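Local coordinates for protein D-aminopeptidase (Burkholderia sp. LK4, PDB 5TZB) that probably cleaves amino-terminal residues, beta-amino acids among them, from peptides or amides, as an Ntn-hydrolase-like peptidase of family S58, at residues V145-Y149 and S259-T263; M189-F194 and Q219-R225; V284-V289 and A342-E346. All coordinates share one frame; numbering follows the deposited sequence.

Interaction 1: residues V145-Y149 and S259-T263; sequences VMETY and SIVVT
S259, whose CB packs against T148, has a hydroxyl gripped from three directions: OG donates to water 1 at 2.7 Å, accepts from water 2, and is also bonded to G298 N. The contact is a face-to-face packing of two strands from different sheets in the sandwich core of this Ntn-hydrolase-like fold. Strand 144-148 belongs to the five-stranded sheet and strand 260-266 to the seven-stranded one, and their short segments run roughly antiparallel, at 144°. S259 is the first ordered residue after a chain gap, consistent with S58 enzymes, in which autocleavage places a serine at a new N terminus.

Water joins the two chains at this end. Water 1 also donates to E147 OE2 at 3.0 Å, and water 2 takes the N-H of Y149 at 3.1 Å. The carboxylate of E147 is anchored further by T116 OG1 and D94 N, so one end of the water bridge is a well-anchored carboxylate.

Deeper in, the packing is apolar. With chi1 at 57°, T148 presents its methyl to the opposite strand: CG2 lies 3.5 Å from S259 CB, while OG1 turns to Q219 NE2. V261 is the central wedge. V261 CG1 presses on the backbone of strand 144-148, 3.2 Å from E147 O, and also lies 3.7 Å from M146 CB. Y113, on neighbouring strand 111-115, also packs on V261 and M146. At the far end the thioether of M146 bends at chi3 (-77°) and crosses the side chain of T263, leaving M146 CE 3.8 Å from T263 OG1, a hydroxyl whose hydrogen bond goes to Y113 OH.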
ATOM      1  N   VAL C 145      -5.791 -11.384 -15.486  1.00 16.49           N
ATOM      2  CA  VAL C 145      -5.066 -12.574 -15.889  1.00 17.17           C
ATOM      3  C   VAL C 145      -3.872 -12.702 -14.964  1.00 18.14           C
ATOM      4  O   VAL C 145      -3.181 -11.713 -14.699  1.00 16.87           O
ATOM      5  CB  VAL C 145      -4.609 -12.522 -17.357  1.00 17.77           C
ATOM      6  CG1 VAL C 145      -3.888 -13.816 -17.742  1.00 18.02           C
ATOM      7  CG2 VAL C 145      -5.804 -12.307 -18.271  1.00 17.35           C
ATOM      8  N   MET C 146      -3.676 -13.903 -14.416  1.00 18.95           N
ATOM      9  CA  MET C 146      -2.563 -14.165 -13.517  1.00 17.58           C
ATOM     10  C   MET C 146      -1.795 -15.359 -14.051  1.00 18.14           C
ATOM     11  O   MET C 146      -2.267 -16.031 -14.966  1.00 18.48           O
ATOM     12  CB  MET C 146      -3.070 -14.387 -12.095  1.00 16.83           C
ATOM     13  CG  MET C 146      -3.700 -13.121 -11.501  1.00 17.50           C
ATOM     14  SD  MET C 146      -4.375 -13.346  -9.849  1.00 23.65           S
ATOM     15  CE  MET C 146      -5.893 -14.213 -10.243  1.00 22.48           C
ATOM     16  N   GLU C 147      -0.610 -15.626 -13.497  1.00 17.36           N
ATOM     17  CA  GLU C 147       0.267 -16.618 -14.093  1.00 17.66           C
ATOM     18  C   GLU C 147       1.200 -17.298 -13.103  1.00 17.97           C
ATOM     19  O   GLU C 147       1.455 -16.774 -12.019  1.00 17.66           O
ATOM     20  CB  GLU C 147       1.118 -15.974 -15.196  1.00 18.02           C
ATOM     21  CG  GLU C 147       1.981 -14.795 -14.739  1.00 17.51           C
ATOM     22  CD  GLU C 147       3.261 -15.214 -13.991  1.00 18.56           C
ATOM     23  OE1 GLU C 147       3.758 -16.347 -14.197  1.00 18.54           O
ATOM     24  OE2 GLU C 147       3.770 -14.392 -13.199  1.00 18.34           O
ATOM     25  N   THR C 148       1.704 -18.463 -13.495  1.00 17.97           N
ATOM     26  CA  THR C 148       2.891 -19.047 -12.875  1.00 18.56           C
ATOM     27  C   THR C 148       3.802 -19.576 -14.007  1.00 18.39           C
ATOM     28  O   THR C 148       3.386 -19.654 -15.167  1.00 18.19           O
ATOM     29  CB  THR C 148       2.527 -20.159 -11.865  1.00 19.34           C
ATOM     30  OG1 THR C 148       1.760 -21.164 -12.529  1.00 20.11           O
ATOM     31  CG2 THR C 148       1.688 -19.587 -10.698  1.00 19.41           C
ATOM     32  N   TYR C 149       5.037 -19.934 -13.675  1.00 19.28           N
ATOM     33  CA  TYR C 149       6.069 -20.222 -14.677  1.00 20.59           C
ATOM     34  C   TYR C 149       6.292 -21.728 -14.926  1.00 22.24           C
ATOM     35  O   TYR C 149       6.827 -22.428 -14.064  1.00 22.68           O
ATOM     36  CB  TYR C 149       7.367 -19.538 -14.229  1.00 21.10           C
ATOM     37  CG  TYR C 149       8.592 -19.827 -15.057  1.00 23.84           C
ATOM     38  CD1 TYR C 149       8.846 -19.141 -16.236  1.00 24.32           C
ATOM     39  CD2 TYR C 149       9.525 -20.774 -14.633  1.00 25.79           C
ATOM     40  CE1 TYR C 149       9.993 -19.411 -16.997  1.00 25.94           C
ATOM     41  CE2 TYR C 149      10.668 -21.049 -15.377  1.00 26.97           C
ATOM     42  CZ  TYR C 149      10.899 -20.362 -16.556  1.00 27.75           C
ATOM     43  OH  TYR C 149      12.036 -20.647 -17.289  1.00 29.78           O
ATOM     44  N   SER C 259       5.880 -19.969  -7.689  1.00 20.60           N
ATOM     45  CA  SER C 259       4.757 -19.040  -7.756  1.00 20.41           C
ATOM     46  C   SER C 259       3.448 -19.728  -7.397  1.00 19.64           C
ATOM     47  O   SER C 259       3.288 -20.929  -7.616  1.00 15.14           O
ATOM     48  CB  SER C 259       4.631 -18.420  -9.151  1.00 20.86           C
ATOM     49  OG  SER C 259       5.786 -17.681  -9.513  1.00 23.22           O
ATOM     50  N   ILE C 260       2.503 -18.966  -6.858  1.00 17.65           N
ATOM     51  CA  ILE C 260       1.156 -19.497  -6.714  1.00 17.27           C
ATOM     52  C   ILE C 260       0.140 -18.378  -6.842  1.00 16.19           C
ATOM     53  O   ILE C 260       0.229 -17.352  -6.165  1.00 13.43           O
ATOM     54  CB  ILE C 260       0.937 -20.270  -5.375  1.00 20.18           C
ATOM     55  CG1 ILE C 260      -0.525 -20.728  -5.264  1.00 20.62           C
ATOM     56  CG2 ILE C 260       1.349 -19.435  -4.155  1.00 19.40           C
ATOM     57  CD1 ILE C 260      -0.820 -21.592  -4.037  1.00 21.67           C
ATOM     58  N   VAL C 261      -0.824 -18.575  -7.737  1.00 15.93           N
ATOM     59  CA  VAL C 261      -1.916 -17.620  -7.859  1.00 15.97           C
ATOM     60  C   VAL C 261      -3.137 -18.218  -7.181  1.00 15.97           C
ATOM     61  O   VAL C 261      -3.382 -19.420  -7.262  1.00 15.77           O
ATOM     62  CB  VAL C 261      -2.214 -17.238  -9.333  1.00 22.35           C
ATOM     63  CG1 VAL C 261      -0.991 -16.548  -9.957  1.00 21.64           C
ATOM     64  CG2 VAL C 261      -2.582 -18.439 -10.145  1.00 23.52           C
ATOM     65  N   VAL C 262      -3.849 -17.377  -6.437  1.00 16.53           N
ATOM     66  CA  VAL C 262      -5.001 -17.807  -5.651  1.00 18.72           C
ATOM     67  C   VAL C 262      -6.213 -16.931  -5.964  1.00 18.87           C
ATOM     68  O   VAL C 262      -6.096 -15.711  -5.981  1.00 17.51           O
ATOM     69  CB  VAL C 262      -4.716 -17.730  -4.117  1.00 15.06           C
ATOM     70  CG1 VAL C 262      -5.903 -18.232  -3.330  1.00 14.31           C
ATOM     71  CG2 VAL C 262      -3.485 -18.552  -3.750  1.00 15.01           C
ATOM     72  N   THR C 263      -7.357 -17.549  -6.238  1.00 18.61           N
ATOM     73  CA  THR C 263      -8.609 -16.811  -6.255  1.00 17.83           C
ATOM     74  C   THR C 263      -9.487 -17.350  -5.144  1.00 18.04           C
ATOM     75  O   THR C 263      -9.686 -18.555  -5.042  1.00 18.71           O
ATOM     76  CB  THR C 263      -9.374 -16.897  -7.601  1.00 19.86           C
ATOM     77  OG1 THR C 263      -8.595 -16.312  -8.650  1.00 20.28           O
ATOM     78  CG2 THR C 263     -10.689 -16.120  -7.507  1.00 18.99           C
TER
HETATM   79  O   HOH W   1       5.746 -15.659 -11.330  1.00 19.07           O
HETATM   80  O   HOH W   2       6.617 -19.711 -11.067  1.00 41.80           O

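Interaction 2: residues M189-F194 and Q219-R225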
ATOM      1  N   MET C 189       2.913 -27.297 -14.325  1.00 21.66           N
ATOM      2  CA  MET C 189       3.401 -26.748 -13.067  1.00 20.56           C
ATOM      3  C   MET C 189       3.957 -27.793 -12.090  1.00 21.44           C
ATOM      4  O   MET C 189       3.640 -28.984 -12.152  1.00 22.19           O
ATOM      5  CB  MET C 189       2.286 -25.943 -12.394  1.00 21.07           C
ATOM      6  CG  MET C 189       1.778 -24.794 -13.267  1.00 19.97           C
ATOM      7  SD  MET C 189       3.138 -23.738 -13.828  1.00 24.49           S
ATOM      8  CE  MET C 189       2.317 -22.770 -15.098  1.00 24.83           C
ATOM      9  N   ILE C 190       4.802 -27.307 -11.194  1.00 21.74           N
ATOM     10  CA  ILE C 190       5.548 -28.126 -10.249  1.00 21.92           C
ATOM     11  C   ILE C 190       5.435 -27.517  -8.855  1.00 19.65           C
ATOM     12  O   ILE C 190       5.664 -26.322  -8.679  1.00 18.76           O
ATOM     13  CB  ILE C 190       7.022 -28.223 -10.673  1.00 21.91           C
ATOM     14  CG1 ILE C 190       7.133 -28.944 -12.021  1.00 23.75           C
ATOM     15  CG2 ILE C 190       7.859 -28.890  -9.596  1.00 19.40           C
ATOM     16  CD1 ILE C 190       8.537 -28.922 -12.630  1.00 23.05           C
ATOM     17  N   CYS C 191       5.063 -28.327  -7.871  1.00 19.55           N
ATOM     18  CA  CYS C 191       4.839 -27.834  -6.513  1.00 19.01           C
ATOM     19  C   CYS C 191       5.549 -28.715  -5.486  1.00 20.23           C
ATOM     20  O   CYS C 191       5.418 -29.940  -5.502  1.00 21.32           O
ATOM     21  CB  CYS C 191       3.342 -27.753  -6.217  1.00 18.00           C
ATOM     22  SG  CYS C 191       2.926 -27.117  -4.574  1.00 21.68           S
ATOM     23  N   HIS C 192       6.324 -28.083  -4.612  1.00 20.34           N
ATOM     24  CA  HIS C 192       7.157 -28.802  -3.652  1.00 21.53           C
ATOM     25  C   HIS C 192       7.972 -29.921  -4.314  1.00 22.76           C
ATOM     26  O   HIS C 192       8.156 -31.005  -3.751  1.00 22.96           O
ATOM     27  CB  HIS C 192       6.301 -29.342  -2.501  1.00 21.20           C
ATOM     28  CG  HIS C 192       5.857 -28.271  -1.549  1.00 20.60           C
ATOM     29  ND1 HIS C 192       6.722 -27.670  -0.657  1.00 20.19           N
ATOM     30  CD2 HIS C 192       4.649 -27.690  -1.350  1.00 20.02           C
ATOM     31  CE1 HIS C 192       6.063 -26.768   0.053  1.00 19.46           C
ATOM     32  NE2 HIS C 192       4.803 -26.766  -0.343  1.00 19.35           N
ATOM     33  N   GLU C 193       8.434 -29.635  -5.533  1.00 23.21           N
ATOM     34  CA  GLU C 193       9.267 -30.544  -6.310  1.00 22.98           C
ATOM     35  C   GLU C 193       8.542 -31.862  -6.594  1.00 23.36           C
ATOM     36  O   GLU C 193       9.173 -32.895  -6.820  1.00 22.76           O
ATOM     37  CB  GLU C 193      10.600 -30.772  -5.594  1.00 23.43           C
ATOM     38  CG  GLU C 193      11.304 -29.459  -5.301  1.00 23.39           C
ATOM     39  CD  GLU C 193      12.638 -29.630  -4.602  1.00 22.68           C
ATOM     40  OE1 GLU C 193      12.829 -29.039  -3.510  1.00 21.51           O
ATOM     41  OE2 GLU C 193      13.501 -30.326  -5.161  1.00 22.84           O
ATOM     42  N   PHE C 194       7.214 -31.809  -6.536  1.00 23.97           N
ATOM     43  CA  PHE C 194       6.341 -32.831  -7.103  1.00 24.91           C
ATOM     44  C   PHE C 194       5.514 -32.182  -8.199  1.00 24.74           C
ATOM     45  O   PHE C 194       5.593 -30.966  -8.390  1.00 24.50           O
ATOM     46  CB  PHE C 194       5.400 -33.418  -6.059  1.00 26.87           C
ATOM     47  CG  PHE C 194       6.074 -34.238  -5.016  1.00 28.91           C
ATOM     48  CD1 PHE C 194       6.607 -35.484  -5.324  1.00 30.57           C
ATOM     49  CD2 PHE C 194       6.140 -33.783  -3.704  1.00 29.31           C
ATOM     50  CE1 PHE C 194       7.225 -36.258  -4.344  1.00 30.76           C
ATOM     51  CE2 PHE C 194       6.748 -34.551  -2.718  1.00 30.60           C
ATOM     52  CZ  PHE C 194       7.293 -35.791  -3.038  1.00 30.73           C
ATOM     53  N   GLN C 219      -3.480 -22.113  -8.524  1.00 20.07           N
ATOM     54  CA  GLN C 219      -2.541 -22.687  -9.475  1.00 20.54           C
ATOM     55  C   GLN C 219      -1.198 -22.715  -8.754  1.00 20.79           C
ATOM     56  O   GLN C 219      -0.526 -21.689  -8.630  1.00 20.46           O
ATOM     57  CB  GLN C 219      -2.491 -21.875 -10.769  1.00 19.87           C
ATOM     58  CG  GLN C 219      -1.524 -22.388 -11.814  1.00 19.57           C
ATOM     59  CD  GLN C 219      -1.753 -21.733 -13.161  1.00 19.76           C
ATOM     60  OE1 GLN C 219      -2.799 -21.930 -13.781  1.00 20.64           O
ATOM     61  NE2 GLN C 219      -0.780 -20.942 -13.618  1.00 18.29           N
ATOM     62  N   ALA C 220      -0.853 -23.891  -8.229  1.00 20.56           N
ATOM     63  CA  ALA C 220       0.274 -24.055  -7.315  1.00 20.25           C
ATOM     64  C   ALA C 220       1.532 -24.482  -8.061  1.00 20.35           C
ATOM     65  O   ALA C 220       1.552 -25.532  -8.717  1.00 19.86           O
ATOM     66  CB  ALA C 220      -0.067 -25.074  -6.219  1.00 21.26           C
ATOM     67  N   ASN C 221       2.570 -23.659  -7.937  1.00 20.06           N
ATOM     68  CA  ASN C 221       3.828 -23.844  -8.648  1.00 20.22           C
ATOM     69  C   ASN C 221       5.014 -23.387  -7.805  1.00 19.64           C
ATOM     70  O   ASN C 221       5.965 -22.822  -8.327  1.00 18.96           O
ATOM     71  CB  ASN C 221       3.788 -23.059  -9.964  1.00 19.78           C
ATOM     72  CG  ASN C 221       4.918 -23.422 -10.909  1.00 20.34           C
ATOM     73  OD1 ASN C 221       5.142 -24.590 -11.211  1.00 20.52           O
ATOM     74  ND2 ASN C 221       5.645 -22.403 -11.380  1.00 20.19           N
ATOM     75  N   TYR C 222       4.951 -23.620  -6.497  1.00 19.43           N
ATOM     76  CA  TYR C 222       5.931 -23.054  -5.570  1.00 19.07           C
ATOM     77  C   TYR C 222       6.562 -24.152  -4.707  1.00 20.19           C
ATOM     78  O   TYR C 222       6.052 -25.266  -4.637  1.00 20.73           O
ATOM     79  CB  TYR C 222       5.262 -22.018  -4.646  1.00 18.48           C
ATOM     80  CG  TYR C 222       4.516 -22.746  -3.552  1.00 17.51           C
ATOM     81  CD1 TYR C 222       5.106 -22.971  -2.312  1.00 15.27           C
ATOM     82  CD2 TYR C 222       3.252 -23.273  -3.785  1.00 16.73           C
ATOM     83  CE1 TYR C 222       4.457 -23.710  -1.333  1.00 16.33           C
ATOM     84  CE2 TYR C 222       2.586 -24.012  -2.808  1.00 16.54           C
ATOM     85  CZ  TYR C 222       3.200 -24.221  -1.579  1.00 16.62           C
ATOM     86  OH  TYR C 222       2.564 -24.947  -0.590  1.00 16.66           O
ATOM     87  N   GLY C 223       7.646 -23.811  -4.013  1.00 20.48           N
ATOM     88  CA  GLY C 223       8.044 -24.557  -2.835  1.00 20.81           C
ATOM     89  C   GLY C 223       9.136 -25.582  -2.961  1.00 22.35           C
ATOM     90  O   GLY C 223       9.300 -26.252  -3.987  1.00 22.21           O
ATOM     91  N   VAL C 224       9.897 -25.711  -1.886  1.00 23.65           N
ATOM     92  CA  VAL C 224      10.928 -26.726  -1.857  1.00 25.04           C
ATOM     93  C   VAL C 224      10.400 -27.965  -1.139  1.00 23.62           C
ATOM     94  O   VAL C 224       9.514 -27.895  -0.274  1.00 21.82           O
ATOM     95  CB  VAL C 224      12.215 -26.221  -1.178  1.00 26.79           C
ATOM     96  CG1 VAL C 224      12.616 -24.869  -1.772  1.00 26.64           C
ATOM     97  CG2 VAL C 224      12.002 -26.054   0.287  1.00 27.14           C
ATOM     98  N   ARG C 225      10.948 -29.099  -1.534  1.00 23.62           N
ATOM     99  CA  ARG C 225      10.521 -30.405  -1.047  1.00 24.09           C
ATOM    100  C   ARG C 225      10.380 -30.520   0.484  1.00 23.64           C
ATOM    101  O   ARG C 225       9.286 -30.815   0.992  1.00 22.34           O
ATOM    102  CB  ARG C 225      11.513 -31.459  -1.547  1.00 23.55           C
ATOM    103  CG  ARG C 225      11.188 -32.870  -1.110  1.00 24.23           C
ATOM    104  CD  ARG C 225       9.923 -33.418  -1.772  1.00 24.09           C
ATOM    105  NE  ARG C 225      10.010 -33.502  -3.232  1.00 24.69           N
ATOM    106  CZ  ARG C 225      10.745 -34.403  -3.889  1.00 25.38           C
ATOM    107  NH1 ARG C 225      11.486 -35.286  -3.217  1.00 25.80           N
ATOM    108  NH2 ARG C 225      10.754 -34.424  -5.221  1.00 24.47           N
TER
HETATM  109  O   HOH W   3       8.717 -26.971  -6.511  1.00 21.31           O
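H192 ND1 donates to V224 O at 2.8 Å, the centre of a contact in which segment 219-225 wraps around a type I' turn, C191 to F194, that closes a tiny hairpin. The tight part is the buried H192 side chain. V224 O lies in the imidazole plane, although the nitrogen approaches from well above the plane of the carbonyl. G223 CA and Y222 O sit over one ring face, while NE2 makes a weak bond with Y222 OH. H192 N is bonded to Y222 O as well, fixing the ring and its backbone together. C191 SG meets the Y222 ring obliquely, 3.6 Å from Y222 CE2.

At the end of segment 219-225, R225 folds over the turn through bends at chi2 and chi3 (69° and 61°), its guanidinium stacked flat on F194 in a cation-pi contact, with R225 CZ 4.1 Å from the F194 ring centroid. In the guanidinium plane R225 NE reaches H192 O at 3.2 Å and R225 NH2 reaches E193 O at 2.7 Å. R225 N donates to E193 OE1 at 2.7 Å, from above the carboxylate plane, while E193 OE2 turns to S244 OG. Nearer the other end of the contact, N221 OD1 accepts I190 N in its carbonyl plane, almost straight, at 2.7 Å and 177°.

The looser side runs along partly exposed G223 and V224, where water 3 bridges E193 N and G223 O and V224 CB merely touches E193 OE1.

Since E193 OE2 stays 4.9 Å from R225 NH2, the arginine forms no direct ion pair with this carboxylate. Its charge is met by an aromatic face and by carbonyl oxygens, including those of L239, V242 and P243, whose dipoles probably stabilise it inside the fold.

Interaction 3: residues V284-V289 and A342-E346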
ATOM      1  N   VAL C 284      -2.046 -17.177   4.895  1.00 16.79           N
ATOM      2  CA  VAL C 284      -2.165 -18.091   6.020  1.00 16.80           C
ATOM      3  C   VAL C 284      -2.285 -19.526   5.517  1.00 16.40           C
ATOM      4  O   VAL C 284      -1.588 -20.428   6.019  1.00 18.69           O
ATOM      5  CB  VAL C 284      -3.362 -17.719   6.914  1.00 17.73           C
ATOM      6  CG1 VAL C 284      -3.477 -18.683   8.073  1.00 18.06           C
ATOM      7  CG2 VAL C 284      -3.199 -16.296   7.414  1.00 17.46           C
ATOM      8  N   GLY C 285      -3.142 -19.758   4.530  1.00 14.39           N
ATOM      9  CA  GLY C 285      -3.261 -21.099   3.976  1.00 16.41           C
ATOM     10  C   GLY C 285      -1.957 -21.597   3.348  1.00 17.40           C
ATOM     11  O   GLY C 285      -1.510 -22.725   3.607  1.00 17.52           O
ATOM     12  N   LEU C 286      -1.339 -20.743   2.534  1.00 16.49           N
ATOM     13  CA  LEU C 286      -0.087 -21.079   1.845  1.00 16.71           C
ATOM     14  C   LEU C 286       1.036 -21.387   2.835  1.00 16.57           C
ATOM     15  O   LEU C 286       1.790 -22.349   2.653  1.00 18.86           O
ATOM     16  CB  LEU C 286       0.332 -19.920   0.918  1.00 13.51           C
ATOM     17  CG  LEU C 286       1.722 -19.958   0.268  1.00 13.67           C
ATOM     18  CD1 LEU C 286       1.893 -21.192  -0.631  1.00 14.17           C
ATOM     19  CD2 LEU C 286       1.996 -18.648  -0.510  1.00 16.05           C
ATOM     20  N   ALA C 287       1.132 -20.576   3.888  1.00 15.95           N
ATOM     21  CA  ALA C 287       2.175 -20.750   4.903  1.00 15.78           C
ATOM     22  C   ALA C 287       2.052 -22.099   5.593  1.00 16.25           C
ATOM     23  O   ALA C 287       3.061 -22.713   5.925  1.00 15.45           O
ATOM     24  CB  ALA C 287       2.117 -19.638   5.944  1.00 14.51           C
ATOM     25  N   ARG C 288       0.818 -22.540   5.829  1.00 16.41           N
ATOM     26  CA  ARG C 288       0.597 -23.792   6.564  1.00 16.53           C
ATOM     27  C   ARG C 288       0.981 -25.029   5.739  1.00 16.70           C
ATOM     28  O   ARG C 288       1.209 -26.100   6.300  1.00 18.48           O
ATOM     29  CB  ARG C 288      -0.857 -23.872   7.095  1.00 20.70           C
ATOM     30  CG  ARG C 288      -1.045 -22.879   8.248  1.00 22.30           C
ATOM     31  CD  ARG C 288      -2.414 -22.781   8.934  1.00 25.42           C
ATOM     32  NE  ARG C 288      -3.572 -23.046   8.105  1.00 27.39           N
ATOM     33  CZ  ARG C 288      -4.803 -22.605   8.375  1.00 28.19           C
ATOM     34  NH1 ARG C 288      -5.804 -22.903   7.553  1.00 27.75           N
ATOM     35  NH2 ARG C 288      -5.034 -21.842   9.442  1.00 27.62           N
ATOM     36  N   VAL C 289       1.068 -24.893   4.417  1.00 16.28           N
ATOM     37  CA  VAL C 289       1.532 -26.001   3.572  1.00 17.17           C
ATOM     38  C   VAL C 289       3.064 -25.959   3.387  1.00 18.09           C
ATOM     39  O   VAL C 289       3.689 -26.967   3.000  1.00 17.63           O
ATOM     40  CB  VAL C 289       0.823 -25.988   2.210  1.00 17.18           C
ATOM     41  CG1 VAL C 289       1.144 -27.241   1.400  1.00 17.85           C
ATOM     42  CG2 VAL C 289      -0.678 -25.883   2.425  1.00 17.48           C
ATOM     43  N   ALA C 342      -8.675 -19.391   4.774  1.00 15.33           N
ATOM     44  CA  ALA C 342      -7.368 -19.961   5.068  1.00 17.32           C
ATOM     45  C   ALA C 342      -7.395 -21.470   4.890  1.00 17.70           C
ATOM     46  O   ALA C 342      -6.488 -22.043   4.287  1.00 17.43           O
ATOM     47  CB  ALA C 342      -6.917 -19.592   6.494  1.00 17.63           C
ATOM     48  N   GLU C 343      -8.448 -22.118   5.390  1.00 18.88           N
ATOM     49  CA  GLU C 343      -8.598 -23.571   5.222  1.00 18.76           C
ATOM     50  C   GLU C 343      -8.784 -23.978   3.762  1.00 19.08           C
ATOM     51  O   GLU C 343      -8.223 -24.998   3.318  1.00 19.31           O
ATOM     52  CB  GLU C 343      -9.791 -24.102   6.034  1.00 17.61           C
ATOM     53  CG  GLU C 343      -9.573 -24.131   7.541  1.00 19.03           C
ATOM     54  CD  GLU C 343     -10.637 -24.921   8.298  1.00 20.79           C
ATOM     55  OE1 GLU C 343     -11.498 -25.591   7.670  1.00 20.21           O
ATOM     56  OE2 GLU C 343     -10.602 -24.864   9.545  1.00 22.75           O
ATOM     57  N   ALA C 344      -9.603 -23.206   3.037  1.00 18.09           N
ATOM     58  CA  ALA C 344      -9.919 -23.522   1.647  1.00 17.55           C
ATOM     59  C   ALA C 344      -8.658 -23.491   0.792  1.00 18.35           C
ATOM     60  O   ALA C 344      -8.444 -24.369  -0.045  1.00 18.02           O
ATOM     61  CB  ALA C 344     -10.942 -22.551   1.109  1.00 17.54           C
ATOM     62  N   VAL C 345      -7.822 -22.479   1.017  1.00 18.27           N
ATOM     63  CA  VAL C 345      -6.558 -22.348   0.303  1.00 17.63           C
ATOM     64  C   VAL C 345      -5.598 -23.482   0.663  1.00 18.83           C
ATOM     65  O   VAL C 345      -4.965 -24.075  -0.223  1.00 19.72           O
ATOM     66  CB  VAL C 345      -5.892 -20.992   0.599  1.00 15.78           C
ATOM     67  CG1 VAL C 345      -4.455 -20.965   0.061  1.00 16.11           C
ATOM     68  CG2 VAL C 345      -6.726 -19.878   0.008  1.00 14.75           C
ATOM     69  N   GLU C 346      -5.494 -23.791   1.954  1.00 18.27           N
ATOM     70  CA  GLU C 346      -4.619 -24.872   2.388  1.00 19.74           C
ATOM     71  C   GLU C 346      -5.020 -26.189   1.704  1.00 19.62           C
ATOM     72  O   GLU C 346      -4.170 -26.882   1.145  1.00 18.82           O
ATOM     73  CB  GLU C 346      -4.651 -25.026   3.918  1.00 20.81           C
ATOM     74  CG  GLU C 346      -3.657 -26.051   4.481  1.00 22.13           C
ATOM     75  CD  GLU C 346      -3.735 -26.176   6.000  1.00 22.38           C
ATOM     76  OE1 GLU C 346      -4.466 -25.383   6.621  1.00 21.53           O
ATOM     77  OE2 GLU C 346      -3.087 -27.077   6.575  1.00 23.72           O
TER
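R288 and E346 form the polar part of a helix-helix contact in which segments 284-289 and 342-346, on helices 272-289 and 331-355, cross at -46°, their axes 7.5 Å apart at closest approach. Both helices belong to a layer packed against the seven-stranded sheet of the sandwich.

The ionic component is a salt bridge made through a single carboxylate oxygen. E346 OE1 accepts from R288 NE at 2.9 Å and from R288 NH1 at 3.0 Å; both bonds are weak and clearly bent. The two side chains cross at about a right angle, and the guanidinium and carboxylate planes are turned 53° apart, so this is not a flat two-oxygen pairing. An extended E346 chain, with CG anti to the backbone N (chi1 -174°), carries the carboxylate across to the arginine.

Close packing at the glycine forms the second component. G285 lets the helices close in: its CA lies 4.3 Å from E346 CA and 3.4 Å from A342 O. V345 CG1 comes beside this glycine, 4.1 Å from G285 CA.

Apolar contacts flank the glycine. V284 CG1 meets A342 CB at 3.9 Å, and V289 CG2 lies against the aliphatic part of E346, 3.6 Å from E346 CG. Outside the pair, L286 and V345 face strand 260-266 through I260 and V262. The third subunit, another copy of the protein, packs its A287 on V284 and R288, and its R288 NE donates to A287 O, so the contact borders a subunit interface.

With both partners buried, the opposite charges probably offset part of each other's desolvation, and the arginine probably keeps E346 ionised. The bent geometry suggests that electrostatic attraction, more than directional hydrogen bonding, supplies this link.

How the interactions relate
The three contacts cluster round the seven-stranded sheet. Interaction 1 joins it to the five-stranded sheet; interaction 2, about 12 Å away between centres, lies at the end of strand 213-220, next to strand 260-266 in the seven-stranded sheet. Y149 O and N221 ND2 probably hydrogen-bond the two contacts together. Interaction 3 packs two helices on the other face of that sheet, its centre about 15 Å from that of interaction 1 and 14 Å from that of interaction 2. The Y222 ring meets L286 and V289, tying interaction 2 to the helices. Interaction 2 falls between the segments of interaction 1 in sequence; interaction 3 follows both, linking this core to a subunit interface.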